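Local coordinates for disulfide oxidoreductase (Xylella fastidiosa, PDB 2REM), which probably catalyses the making or exchange of disulfide bonds in periplasmic proteins, as a DsbA-type member of the thioredoxin family, at residues D10-P15 against R164-G169; V29-G34 against F60-A65; D82-A87 against D126-T131; K88-A93 against V116-Y121. All blocks are in the same frame, centred on the assembly; numbering follows the deposited sequence.

Contact 1: residues D10-P15 against R164-G169; sequences DYVEIP and RYMVTG
The rings of Tyr11 and Tyr165 stand beside each other with their planes 89° apart, meeting obliquely where Tyr11 CE1 lies 3.8 Å from Tyr165 CD2. One face of the Tyr165 ring, toward its rim, carries CG of its neighbour Arg164, whose extended chain runs on until one face of the guanidinium lies against Tyr165 OH. At the guanidinium edge, almost in its plane, sits Glu13 OE1: the salt bridge from Arg164 NE measures 3.0 Å and is nearly straight, but it reaches the carboxylate from above the plane of that group. With CG opposite the backbone N (chi1 -168°) and the rest of the chain outstretched, Glu13 runs alongside Tyr165 to this meeting point. The backbones pair antiparallel: Val12 and Met166 form a hydrogen-bonded pair, N to O 2.8 Å both ways, and Thr168 N to Asp10 O and Ile14 N to Arg164 O add a bond at each end. On the Val12 face, Met166 CE, brought round by a bend at chi3, presses unusually tightly on Val12 CG2 (3.5 Å). A classic beta bulge at Arg164 and Tyr165 faces strand 158-161, while Tyr11 OH bonds Arg185 of helix 172-190, which also makes a cation-pi contact with Tyr165. Four backbone bonds thus hold the outermost strand 11-13, to which the exposed Glu13-Arg164 pair, joined by one N-H, probably adds a modest, solvent-screened attraction.

Contact 2: residues V29-G34 against F60-A65; sequences VVEIFG and FTLVPA
Val29 O, Glu31 O and Phe33 O accept bonds from Thr61 N, Val63 N and Ala65 N, while Glu31 N and Phe33 N reach back to Thr61 O and Val63 O, the regular parallel pattern. The Val63 N to Glu31 O bond, 2.9 Å, is almost straight at 176°. These are the two strands of the beta-alpha-beta unit of the thioredoxin fold, joined through helix 38-52, whose start carries the CxxC pair Cys37 and Cys40, the probable redox-active cysteines. Pro64 N points away from strand 27-33, so its lack of an N-H costs no bond there, and strand 58-64 is outermost, with no further strand to need one. Apolar contacts line both faces. On one, Val30 CG1 and Val63 CG2 press together at 3.4 Å, compact beta-branched residues suited to strands, and Ile32 CG2 meets Ala65 CB at 3.7 Å. On the other, Phe33 CG is set between backbone N and carbonyl carbon (chi1 78°), which swings the ring over the neighbouring strand until CE2 lies 3.8 Å from Leu62 CB and close to Pro64. Polar Glu31 is buried too, its OE1 3.3 Å from Leu62 CD2, with Phe43 and Leu47 of helix 38-52 packed on it.

Contact 3: residues D82-A87 against D126-T131; sequences DVLGVA and DRFVAT
Leu84 and Thr131 meet end to end, and the tightly packed part of the contact is built round them: Leu84 CD2 comes within 3.3 Å of Thr131 OG1. The two methyls of the leucine serve different partners, which suits it to the place: CD1 meets the Phe128 ring obliquely, 3.9 Å from CD1 of the phenylalanine, and CD2 serves Arg127 as well as Thr131. Phe128 also touches Leu114, Ala115 and Ala80. Val83 extends the same patch, antiparallel alongside Thr131 with its CG1 3.6 Å from Thr131 CG2. Threonine suits this buried place because its hydroxyl is satisfied within its own helix: OG1 donates to Arg127 O, 2.7 Å away, while Thr131 N bonds the same oxygen from the opposite face of its carbonyl plane. The methyl, trans to the backbone N (chi1 of OG1 -58°), is thereby turned to Val83. Helix 71-83 ends here in a Schellman motif, with Gly85 taking a positive phi of 76° that a residue without CB accepts readily, and Val86 at the N-cap of the next helix; both helices belong to the helical domain that DsbA proteins insert into the thioredoxin fold. The looser side is that of the exposed Arg127, whose chain bends at chi3 and runs antiparallel beside Leu84 so that CD2 lies at the guanidinium edge, 3.5 Å from NH1. No hydrogen bond crosses between the segments.

Contact 4: residues K88-A93 against V116-Y121; sequences KRSHTA and VFYAGY
Ser90 CB sits squarely over one face of the Tyr121 ring, a CH-pi contact of 3.6 Å to the centroid and only 12° off the ring normal. A serine is small enough to let the ring come down on the helix. Apolar contact surrounds this pair. The aliphatic part of Arg89 runs antiparallel to Tyr121, CD reaching CD1 at 3.6 Å; a bend at chi3 (47°) turns the guanidinium so that its edge, at NH1, faces Tyr121 O. At the next turn, Ala93 CB lies 4.1 Å from Phe117 CZ, and that ring brings its edge to Ser90 O while its CD2 lies over the face of Tyr118. Ser90 OG lies at the edge of the Tyr118 ring, 3.4 Å from CE1. As hydrogen bonds it has Val86 O, at the N-cap of its own helix, and a water 2.9 Å away that donates to it and, lying very close to Tyr118 OH, may bridge the two hydroxyls. All this joins helix 87-101 to the end of helix 111-119: Met94 and Ala97 extend the cover of Phe117, while Tyr118 touches Ala77 and Ala81 of helix 71-83 and meets the Phe128 ring of helix 125-132.

From the N terminus the chain passes first through strand 11-13, whose partner 165-167 arrives only near the end, so contact 1 closes a loop that contains the other three. Contact 2 closes early within it, across helix 38-52, and belongs to the same sheet, its centre 14 Å from that of contact 1. Contact 3 opens afterwards, in series with contact 2, and encloses contact 4; the two touch through Phe128 with Tyr118 and Val86 with Tyr118 and Tyr121. None cross. Contacts 1 and 2 tie the thioredoxin sheet, 3 and 4 the helical domain, and the packing of His91 on Phe33 and Leu62 is one point where contact 4 touches contact 2.

Contact 1: residues D10-P15 against R164-G169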
loop_
_atom_site.group_PDB
_atom_site.type_symbol
_atom_site.label_atom_id
_atom_site.label_comp_id
_atom_site.label_asym_id
_atom_site.label_seq_id
_atom_site.Cartn_x
_atom_site.Cartn_y
_atom_site.Cartn_z
ATOM N N ASP A 10 -5.424 -12.023 -15.714
ATOM C CA ASP A 10 -5.090 -10.636 -15.441
ATOM C C ASP A 10 -5.486 -10.188 -14.044
ATOM O O ASP A 10 -4.976 -9.201 -13.538
ATOM C CB ASP A 10 -5.733 -9.757 -16.503
ATOM C CG ASP A 10 -5.320 -10.170 -17.893
ATOM O OD1 ASP A 10 -4.124 -10.048 -18.203
ATOM O OD2 ASP A 10 -6.170 -10.658 -18.660
ATOM N N TYR A 11 -6.427 -10.903 -13.440
ATOM C CA TYR A 11 -6.821 -10.605 -12.079
ATOM C C TYR A 11 -7.477 -11.871 -11.546
ATOM O O TYR A 11 -7.866 -12.735 -12.318
ATOM C CB TYR A 11 -7.794 -9.394 -12.000
ATOM C CG TYR A 11 -9.134 -9.665 -12.673
ATOM C CD1 TYR A 11 -10.209 -10.221 -11.945
ATOM C CD2 TYR A 11 -9.327 -9.398 -14.034
ATOM C CE1 TYR A 11 -11.435 -10.487 -12.571
ATOM C CE2 TYR A 11 -10.550 -9.663 -14.655
ATOM C CZ TYR A 11 -11.591 -10.210 -13.914
ATOM O OH TYR A 11 -12.800 -10.487 -14.516
ATOM N N VAL A 12 -7.602 -11.967 -10.222
ATOM C CA VAL A 12 -8.369 -13.046 -9.632
ATOM C C VAL A 12 -9.392 -12.428 -8.685
ATOM O O VAL A 12 -9.258 -11.283 -8.253
ATOM C CB VAL A 12 -7.469 -14.083 -8.903
ATOM C CG1 VAL A 12 -6.607 -14.899 -9.904
ATOM C CG2 VAL A 12 -6.576 -13.378 -7.881
ATOM N N GLU A 13 -10.415 -13.195 -8.373
ATOM C CA GLU A 13 -11.447 -12.730 -7.499
ATOM C C GLU A 13 -11.174 -13.286 -6.125
ATOM O O GLU A 13 -10.941 -14.484 -5.958
ATOM C CB GLU A 13 -12.845 -13.160 -7.978
ATOM C CG GLU A 13 -13.926 -12.383 -7.173
ATOM C CD GLU A 13 -15.352 -12.610 -7.639
ATOM O OE1 GLU A 13 -16.269 -12.226 -6.864
ATOM O OE2 GLU A 13 -15.543 -13.148 -8.755
ATOM N N ILE A 14 -11.235 -12.392 -5.148
ATOM C CA ILE A 14 -11.049 -12.730 -3.746
ATOM C C ILE A 14 -12.383 -13.217 -3.172
ATOM O O ILE A 14 -13.350 -12.455 -3.136
ATOM C CB ILE A 14 -10.544 -11.487 -2.990
ATOM C CG1 ILE A 14 -9.195 -11.055 -3.562
ATOM C CG2 ILE A 14 -10.517 -11.725 -1.465
ATOM C CD1 ILE A 14 -8.909 -9.556 -3.401
ATOM N N PRO A 15 -12.435 -14.491 -2.726
ATOM C CA PRO A 15 -13.673 -15.054 -2.210
ATOM C C PRO A 15 -14.075 -14.281 -0.969
ATOM O O PRO A 15 -13.222 -13.986 -0.129
ATOM C CB PRO A 15 -13.301 -16.496 -1.849
ATOM C CG PRO A 15 -11.834 -16.507 -1.721
ATOM C CD PRO A 15 -11.324 -15.450 -2.662
ATOM N N ARG A 164 -12.117 -7.082 -3.844
ATOM C CA ARG A 164 -12.735 -8.185 -4.555
ATOM C C ARG A 164 -11.877 -8.675 -5.711
ATOM O O ARG A 164 -11.897 -9.849 -6.030
ATOM C CB ARG A 164 -14.101 -7.752 -5.074
ATOM C CG ARG A 164 -14.905 -8.828 -5.693
ATOM C CD ARG A 164 -16.333 -8.347 -5.819
ATOM N NE ARG A 164 -17.164 -9.336 -6.481
ATOM C CZ ARG A 164 -18.341 -9.060 -7.016
ATOM N NH1 ARG A 164 -18.811 -7.820 -6.964
ATOM N NH2 ARG A 164 -19.040 -10.020 -7.597
ATOM N N TYR A 165 -11.158 -7.771 -6.363
ATOM C CA TYR A 165 -10.385 -8.161 -7.532
ATOM C C TYR A 165 -8.944 -7.821 -7.323
ATOM O O TYR A 165 -8.602 -6.662 -7.111
ATOM C CB TYR A 165 -10.914 -7.499 -8.793
ATOM C CG TYR A 165 -12.369 -7.781 -8.995
ATOM C CD1 TYR A 165 -13.322 -6.795 -8.764
ATOM C CD2 TYR A 165 -12.791 -9.043 -9.375
ATOM C CE1 TYR A 165 -14.669 -7.065 -8.927
ATOM C CE2 TYR A 165 -14.132 -9.327 -9.539
ATOM C CZ TYR A 165 -15.056 -8.322 -9.318
ATOM O OH TYR A 165 -16.377 -8.588 -9.479
ATOM N N MET A 166 -8.104 -8.839 -7.397
ATOM C CA MET A 166 -6.694 -8.650 -7.185
ATOM C C MET A 166 -6.016 -8.768 -8.533
ATOM O O MET A 166 -6.090 -9.813 -9.202
ATOM C CB MET A 166 -6.165 -9.680 -6.185
ATOM C CG MET A 166 -4.659 -9.619 -5.992
ATOM S SD MET A 166 -4.116 -10.739 -4.669
ATOM C CE MET A 166 -4.695 -12.358 -5.162
ATOM N N VAL A 167 -5.364 -7.684 -8.918
ATOM C CA VAL A 167 -4.699 -7.612 -10.218
ATOM C C VAL A 167 -3.502 -8.558 -10.213
ATOM O O VAL A 167 -2.779 -8.662 -9.217
ATOM C CB VAL A 167 -4.261 -6.169 -10.535
ATOM C CG1 VAL A 167 -3.535 -6.092 -11.872
ATOM C CG2 VAL A 167 -5.492 -5.242 -10.570
ATOM N N THR A 168 -3.297 -9.247 -11.334
ATOM C CA THR A 168 -2.138 -10.101 -11.505
ATOM C C THR A 168 -1.536 -9.703 -12.846
ATOM O O THR A 168 -1.647 -10.420 -13.850
ATOM C CB THR A 168 -2.542 -11.581 -11.465
ATOM O OG1 THR A 168 -3.455 -11.842 -12.531
ATOM C CG2 THR A 168 -3.225 -11.922 -10.135
ATOM N N GLY A 169 -0.942 -8.516 -12.861
ATOM C CA GLY A 169 -0.375 -7.952 -14.077
ATOM C C GLY A 169 1.057 -8.398 -14.333
ATOM O O GLY A 169 1.762 -8.838 -13.418
#

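Contact 2: residues V29-G34 against F60-A65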
loop_
_atom_site.group_PDB
_atom_site.type_symbol
_atom_site.label_atom_id
_atom_site.label_comp_id
_atom_site.label_asym_id
_atom_site.label_seq_id
_atom_site.Cartn_x
_atom_site.Cartn_y
_atom_site.Cartn_z
ATOM N N VAL A 29 -9.298 1.354 -4.490
ATOM C CA VAL A 29 -8.143 0.750 -5.106
ATOM C C VAL A 29 -7.054 0.768 -4.063
ATOM O O VAL A 29 -6.563 1.826 -3.693
ATOM C CB VAL A 29 -7.699 1.518 -6.362
ATOM C CG1 VAL A 29 -6.490 0.836 -6.985
ATOM C CG2 VAL A 29 -8.871 1.545 -7.383
ATOM N N VAL A 30 -6.695 -0.417 -3.602
ATOM C CA VAL A 30 -5.605 -0.580 -2.664
ATOM C C VAL A 30 -4.364 -1.057 -3.391
ATOM O O VAL A 30 -4.434 -1.916 -4.279
ATOM C CB VAL A 30 -5.988 -1.559 -1.504
ATOM C CG1 VAL A 30 -4.719 -2.039 -0.727
ATOM C CG2 VAL A 30 -6.989 -0.902 -0.581
ATOM N N GLU A 31 -3.226 -0.456 -3.043
ATOM C CA GLU A 31 -1.923 -1.062 -3.337
ATOM C C GLU A 31 -1.343 -1.609 -2.049
ATOM O O GLU A 31 -1.074 -0.843 -1.111
ATOM C CB GLU A 31 -0.918 -0.050 -3.879
ATOM C CG GLU A 31 0.386 -0.746 -4.344
ATOM C CD GLU A 31 1.638 0.129 -4.244
ATOM O OE1 GLU A 31 1.637 1.127 -3.497
ATOM O OE2 GLU A 31 2.639 -0.200 -4.914
ATOM N N ILE A 32 -1.156 -2.920 -2.013
ATOM C CA ILE A 32 -0.391 -3.578 -0.965
ATOM C C ILE A 32 1.052 -3.440 -1.409
ATOM O O ILE A 32 1.422 -3.848 -2.520
ATOM C CB ILE A 32 -0.783 -5.057 -0.775
ATOM C CG1 ILE A 32 -2.293 -5.175 -0.497
ATOM C CG2 ILE A 32 0.099 -5.732 0.316
ATOM C CD1 ILE A 32 -2.801 -6.613 -0.363
ATOM N N PHE A 33 1.849 -2.771 -0.573
ATOM C CA PHE A 33 3.230 -2.481 -0.919
ATOM C C PHE A 33 4.086 -2.769 0.320
ATOM O O PHE A 33 3.579 -2.852 1.452
ATOM C CB PHE A 33 3.381 -0.984 -1.266
ATOM C CG PHE A 33 3.435 -0.112 -0.034
ATOM C CD1 PHE A 33 4.663 0.302 0.498
ATOM C CD2 PHE A 33 2.271 0.230 0.630
ATOM C CE1 PHE A 33 4.707 1.030 1.662
ATOM C CE2 PHE A 33 2.318 0.978 1.786
ATOM C CZ PHE A 33 3.526 1.373 2.298
ATOM N N GLY A 34 5.373 -2.916 0.102
ATOM C CA GLY A 34 6.341 -2.841 1.188
ATOM C C GLY A 34 7.450 -1.879 0.789
ATOM O O GLY A 34 7.894 -1.865 -0.364
ATOM N N PHE A 60 -8.034 5.779 -3.433
ATOM C CA PHE A 60 -6.772 5.072 -3.587
ATOM C C PHE A 60 -6.062 5.010 -2.243
ATOM O O PHE A 60 -5.811 6.039 -1.610
ATOM C CB PHE A 60 -5.918 5.757 -4.657
ATOM C CG PHE A 60 -4.507 5.268 -4.701
ATOM C CD1 PHE A 60 -4.227 3.930 -4.857
ATOM C CD2 PHE A 60 -3.453 6.172 -4.585
ATOM C CE1 PHE A 60 -2.915 3.474 -4.871
ATOM C CE2 PHE A 60 -2.125 5.727 -4.613
ATOM C CZ PHE A 60 -1.868 4.378 -4.751
ATOM N N THR A 61 -5.756 3.802 -1.807
ATOM C CA THR A 61 -5.286 3.588 -0.452
ATOM C C THR A 61 -4.058 2.716 -0.489
ATOM O O THR A 61 -4.025 1.712 -1.192
ATOM C CB THR A 61 -6.380 2.932 0.397
ATOM O OG1 THR A 61 -7.501 3.810 0.424
ATOM C CG2 THR A 61 -5.892 2.658 1.828
ATOM N N LEU A 62 -3.035 3.118 0.251
ATOM C CA LEU A 62 -1.872 2.266 0.459
ATOM C C LEU A 62 -2.092 1.393 1.654
ATOM O O LEU A 62 -2.544 1.870 2.714
ATOM C CB LEU A 62 -0.606 3.116 0.683
ATOM C CG LEU A 62 -0.226 4.045 -0.457
ATOM C CD1 LEU A 62 1.053 4.747 -0.091
ATOM C CD2 LEU A 62 -0.074 3.303 -1.788
ATOM N N VAL A 63 -1.762 0.114 1.506
ATOM C CA VAL A 63 -1.811 -0.811 2.619
ATOM C C VAL A 63 -0.454 -1.506 2.661
ATOM O O VAL A 63 -0.048 -2.197 1.707
ATOM C CB VAL A 63 -2.982 -1.847 2.513
ATOM C CG1 VAL A 63 -2.912 -2.933 3.640
ATOM C CG2 VAL A 63 -4.332 -1.134 2.547
ATOM N N PRO A 64 0.260 -1.334 3.781
ATOM C CA PRO A 64 1.566 -1.946 3.815
ATOM C C PRO A 64 1.421 -3.459 3.958
ATOM O O PRO A 64 0.466 -3.943 4.599
ATOM C CB PRO A 64 2.223 -1.303 5.044
ATOM C CG PRO A 64 1.113 -0.947 5.942
ATOM C CD PRO A 64 -0.091 -0.641 5.038
ATOM N N ALA A 65 2.329 -4.185 3.316
ATOM C CA ALA A 65 2.424 -5.621 3.399
ATOM C C ALA A 65 3.009 -6.055 4.742
ATOM O O ALA A 65 4.191 -5.777 5.072
ATOM C CB ALA A 65 3.271 -6.183 2.219
#

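Contact 3: residues D82-A87 against D126-T131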
loop_
_atom_site.group_PDB
_atom_site.type_symbol
_atom_site.label_atom_id
_atom_site.label_comp_id
_atom_site.label_asym_id
_atom_site.label_seq_id
_atom_site.Cartn_x
_atom_site.Cartn_y
_atom_site.Cartn_z
ATOM N N ASP A 82 1.952 7.543 8.701
ATOM C CA ASP A 82 0.614 7.946 8.287
ATOM C C ASP A 82 -0.182 8.541 9.425
ATOM O O ASP A 82 -0.806 9.581 9.261
ATOM C CB ASP A 82 -0.160 6.791 7.636
ATOM C CG ASP A 82 -1.356 7.282 6.846
ATOM O OD1 ASP A 82 -1.285 8.384 6.269
ATOM O OD2 ASP A 82 -2.361 6.581 6.788
ATOM N N VAL A 83 -0.162 7.875 10.571
ATOM C CA VAL A 83 -0.764 8.417 11.788
ATOM C C VAL A 83 -0.224 9.806 12.076
ATOM O O VAL A 83 -0.967 10.686 12.480
ATOM C CB VAL A 83 -0.516 7.487 13.016
ATOM C CG1 VAL A 83 -0.766 8.232 14.348
ATOM C CG2 VAL A 83 -1.384 6.208 12.919
ATOM N N LEU A 84 1.064 9.994 11.830
ATOM C CA LEU A 84 1.738 11.256 12.140
ATOM C C LEU A 84 1.600 12.299 11.015
ATOM O O LEU A 84 2.013 13.421 11.168
ATOM C CB LEU A 84 3.215 10.986 12.486
ATOM C CG LEU A 84 3.435 10.182 13.778
ATOM C CD1 LEU A 84 4.844 9.658 13.957
ATOM C CD2 LEU A 84 2.959 10.959 15.009
ATOM N N GLY A 85 0.978 11.909 9.906
ATOM C CA GLY A 85 0.713 12.809 8.792
ATOM C C GLY A 85 1.936 13.112 7.943
ATOM O O GLY A 85 1.999 14.148 7.287
ATOM N N VAL A 86 2.919 12.230 7.970
ATOM C CA VAL A 86 4.142 12.442 7.209
ATOM C C VAL A 86 4.425 11.310 6.217
ATOM O O VAL A 86 5.491 11.265 5.607
ATOM C CB VAL A 86 5.392 12.686 8.124
ATOM C CG1 VAL A 86 5.194 13.927 9.017
ATOM C CG2 VAL A 86 5.743 11.435 8.934
ATOM N N ALA A 87 3.476 10.385 6.055
ATOM C CA ALA A 87 3.673 9.258 5.152
ATOM C C ALA A 87 3.789 9.754 3.710
ATOM O O ALA A 87 4.759 9.415 3.006
ATOM C CB ALA A 87 2.528 8.243 5.289
ATOM N N ASP A 126 10.682 10.922 20.131
ATOM C CA ASP A 126 9.894 10.278 21.196
ATOM C C ASP A 126 8.455 10.047 20.728
ATOM O O ASP A 126 7.832 9.044 21.074
ATOM C CB ASP A 126 9.880 11.122 22.473
ATOM C CG ASP A 126 11.188 11.044 23.252
ATOM O OD1 ASP A 126 12.171 10.414 22.775
ATOM O OD2 ASP A 126 11.217 11.613 24.373
ATOM N N ARG A 127 7.927 10.993 19.962
ATOM C CA ARG A 127 6.615 10.811 19.345
ATOM C C ARG A 127 6.635 9.705 18.286
ATOM O O ARG A 127 5.689 8.900 18.207
ATOM C CB ARG A 127 6.040 12.105 18.758
ATOM C CG ARG A 127 4.532 11.958 18.475
ATOM C CD ARG A 127 3.827 13.250 18.044
ATOM N NE ARG A 127 2.612 13.539 18.842
ATOM C CZ ARG A 127 1.446 12.878 18.770
ATOM N NH1 ARG A 127 1.286 11.839 17.954
ATOM N NH2 ARG A 127 0.419 13.252 19.538
ATOM N N PHE A 128 7.673 9.668 17.458
ATOM C CA PHE A 128 7.767 8.571 16.517
ATOM C C PHE A 128 7.744 7.228 17.249
ATOM O O PHE A 128 6.980 6.350 16.877
ATOM C CB PHE A 128 8.988 8.590 15.604
ATOM C CG PHE A 128 8.931 7.479 14.587
ATOM C CD1 PHE A 128 8.117 7.612 13.465
ATOM C CD2 PHE A 128 9.561 6.259 14.829
ATOM C CE1 PHE A 128 7.994 6.566 12.559
ATOM C CE2 PHE A 128 9.446 5.190 13.916
ATOM C CZ PHE A 128 8.668 5.352 12.790
ATOM N N VAL A 129 8.576 7.090 18.272
ATOM C CA VAL A 129 8.659 5.824 19.030
ATOM C C VAL A 129 7.336 5.466 19.693
ATOM O O VAL A 129 6.876 4.319 19.591
ATOM C CB VAL A 129 9.833 5.815 20.045
ATOM C CG1 VAL A 129 9.750 4.582 20.960
ATOM C CG2 VAL A 129 11.142 5.831 19.287
ATOM N N ALA A 130 6.706 6.456 20.328
ATOM C CA ALA A 130 5.406 6.255 20.943
ATOM C C ALA A 130 4.384 5.837 19.907
ATOM O O ALA A 130 3.509 5.057 20.198
ATOM C CB ALA A 130 4.940 7.506 21.677
ATOM N N THR A 131 4.496 6.366 18.692
ATOM C CA THR A 131 3.498 6.085 17.692
ATOM C C THR A 131 3.741 4.690 17.144
ATOM O O THR A 131 2.815 3.890 17.039
ATOM C CB THR A 131 3.516 7.138 16.565
ATOM O OG1 THR A 131 3.304 8.432 17.138
ATOM C CG2 THR A 131 2.376 6.861 15.569
#

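Contact 4: residues K88-A93 against V116-Y121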
loop_
_atom_site.group_PDB
_atom_site.type_symbol
_atom_site.label_atom_id
_atom_site.label_comp_id
_atom_site.label_asym_id
_atom_site.label_seq_id
_atom_site.Cartn_x
_atom_site.Cartn_y
_atom_site.Cartn_z
ATOM N N LYS A 88 2.817 10.563 3.276
ATOM C CA LYS A 88 2.797 11.016 1.885
ATOM C C LYS A 88 4.076 11.800 1.541
ATOM O O LYS A 88 4.643 11.613 0.471
ATOM C CB LYS A 88 1.544 11.855 1.583
ATOM C CG LYS A 88 0.206 11.069 1.685
ATOM C CD LYS A 88 -0.932 11.815 0.986
ATOM C CE LYS A 88 -2.259 11.036 1.112
ATOM N NZ LYS A 88 -2.713 11.015 2.543
ATOM N N ARG A 89 4.519 12.694 2.429
ATOM C CA ARG A 89 5.689 13.517 2.116
ATOM C C ARG A 89 7.009 12.723 2.185
ATOM O O ARG A 89 8.001 13.150 1.633
ATOM C CB ARG A 89 5.781 14.700 3.077
ATOM C CG ARG A 89 5.856 14.220 4.505
ATOM C CD ARG A 89 6.137 15.299 5.509
ATOM N NE ARG A 89 5.329 16.483 5.326
ATOM C CZ ARG A 89 5.244 17.462 6.222
ATOM N NH1 ARG A 89 5.904 17.380 7.374
ATOM N NH2 ARG A 89 4.501 18.529 5.963
ATOM N N SER A 90 7.015 11.590 2.874
ATOM C CA SER A 90 8.272 10.866 3.074
ATOM C C SER A 90 8.326 9.562 2.261
ATOM O O SER A 90 9.320 8.842 2.315
ATOM C CB SER A 90 8.489 10.582 4.563
ATOM O OG SER A 90 7.497 9.686 5.032
ATOM N N HIS A 91 7.261 9.262 1.520
ATOM C CA HIS A 91 7.068 7.911 0.965
ATOM C C HIS A 91 8.168 7.540 -0.038
ATOM O O HIS A 91 8.824 6.490 0.083
ATOM C CB HIS A 91 5.692 7.836 0.284
ATOM C CG HIS A 91 5.187 6.444 0.108
ATOM N ND1 HIS A 91 4.853 5.918 -1.122
ATOM C CD2 HIS A 91 4.942 5.470 1.015
ATOM C CE1 HIS A 91 4.422 4.678 -0.962
ATOM N NE2 HIS A 91 4.476 4.380 0.323
ATOM N N THR A 92 8.348 8.397 -1.032
ATOM C CA THR A 92 9.418 8.272 -2.037
ATOM C C THR A 92 10.776 8.281 -1.363
ATOM O O THR A 92 11.632 7.456 -1.668
ATOM C CB THR A 92 9.341 9.418 -3.044
ATOM O OG1 THR A 92 8.070 9.344 -3.713
ATOM C CG2 THR A 92 10.487 9.333 -4.064
ATOM N N ALA A 93 10.959 9.210 -0.426
ATOM C CA ALA A 93 12.219 9.299 0.304
ATOM C C ALA A 93 12.540 8.013 1.076
ATOM O O ALA A 93 13.710 7.587 1.153
ATOM C CB ALA A 93 12.188 10.500 1.243
ATOM N N VAL A 116 15.111 8.515 13.421
ATOM C CA VAL A 116 16.065 9.461 12.840
ATOM C C VAL A 116 15.546 9.867 11.474
ATOM O O VAL A 116 15.530 11.037 11.158
ATOM C CB VAL A 116 17.515 8.893 12.768
ATOM C CG1 VAL A 116 18.416 9.777 11.927
ATOM C CG2 VAL A 116 18.085 8.755 14.173
ATOM N N PHE A 117 15.074 8.897 10.697
ATOM C CA PHE A 117 14.530 9.171 9.381
ATOM C C PHE A 117 13.379 10.187 9.461
ATOM O O PHE A 117 13.393 11.227 8.774
ATOM C CB PHE A 117 14.072 7.877 8.693
ATOM C CG PHE A 117 13.426 8.114 7.374
ATOM C CD1 PHE A 117 14.210 8.280 6.231
ATOM C CD2 PHE A 117 12.050 8.270 7.278
ATOM C CE1 PHE A 117 13.634 8.534 5.003
ATOM C CE2 PHE A 117 11.451 8.540 6.027
ATOM C CZ PHE A 117 12.253 8.652 4.895
ATOM N N TYR A 118 12.390 9.883 10.306
ATOM C CA TYR A 118 11.214 10.721 10.405
ATOM C C TYR A 118 11.497 12.054 11.096
ATOM O O TYR A 118 10.774 13.035 10.876
ATOM C CB TYR A 118 10.057 9.934 11.047
ATOM C CG TYR A 118 9.581 8.878 10.078
ATOM C CD1 TYR A 118 8.887 9.246 8.919
ATOM C CD2 TYR A 118 9.840 7.529 10.296
ATOM C CE1 TYR A 118 8.453 8.294 7.994
ATOM C CE2 TYR A 118 9.403 6.536 9.376
ATOM C CZ TYR A 118 8.718 6.941 8.233
ATOM O OH TYR A 118 8.267 6.001 7.347
ATOM N N ALA A 119 12.570 12.103 11.893
ATOM C CA ALA A 119 13.035 13.371 12.456
ATOM C C ALA A 119 13.259 14.399 11.339
ATOM O O ALA A 119 13.114 15.600 11.549
ATOM C CB ALA A 119 14.305 13.186 13.264
ATOM N N GLY A 120 13.596 13.918 10.144
ATOM C CA GLY A 120 13.817 14.785 9.009
ATOM C C GLY A 120 12.521 15.419 8.538
ATOM O O GLY A 120 12.550 16.442 7.860
ATOM N N TYR A 121 11.397 14.798 8.893
ATOM C CA TYR A 121 10.064 15.308 8.526
ATOM C C TYR A 121 9.354 16.008 9.700
ATOM O O TYR A 121 8.128 16.174 9.687
ATOM C CB TYR A 121 9.212 14.190 7.909
ATOM C CG TYR A 121 9.866 13.717 6.657
ATOM C CD1 TYR A 121 9.666 14.397 5.447
ATOM C CD2 TYR A 121 10.801 12.670 6.690
ATOM C CE1 TYR A 121 10.329 14.002 4.287
ATOM C CE2 TYR A 121 11.459 12.275 5.541
ATOM C CZ TYR A 121 11.220 12.941 4.354
ATOM O OH TYR A 121 11.894 12.570 3.235
HETATM O O HOH W 1 7.033 6.893 5.360
#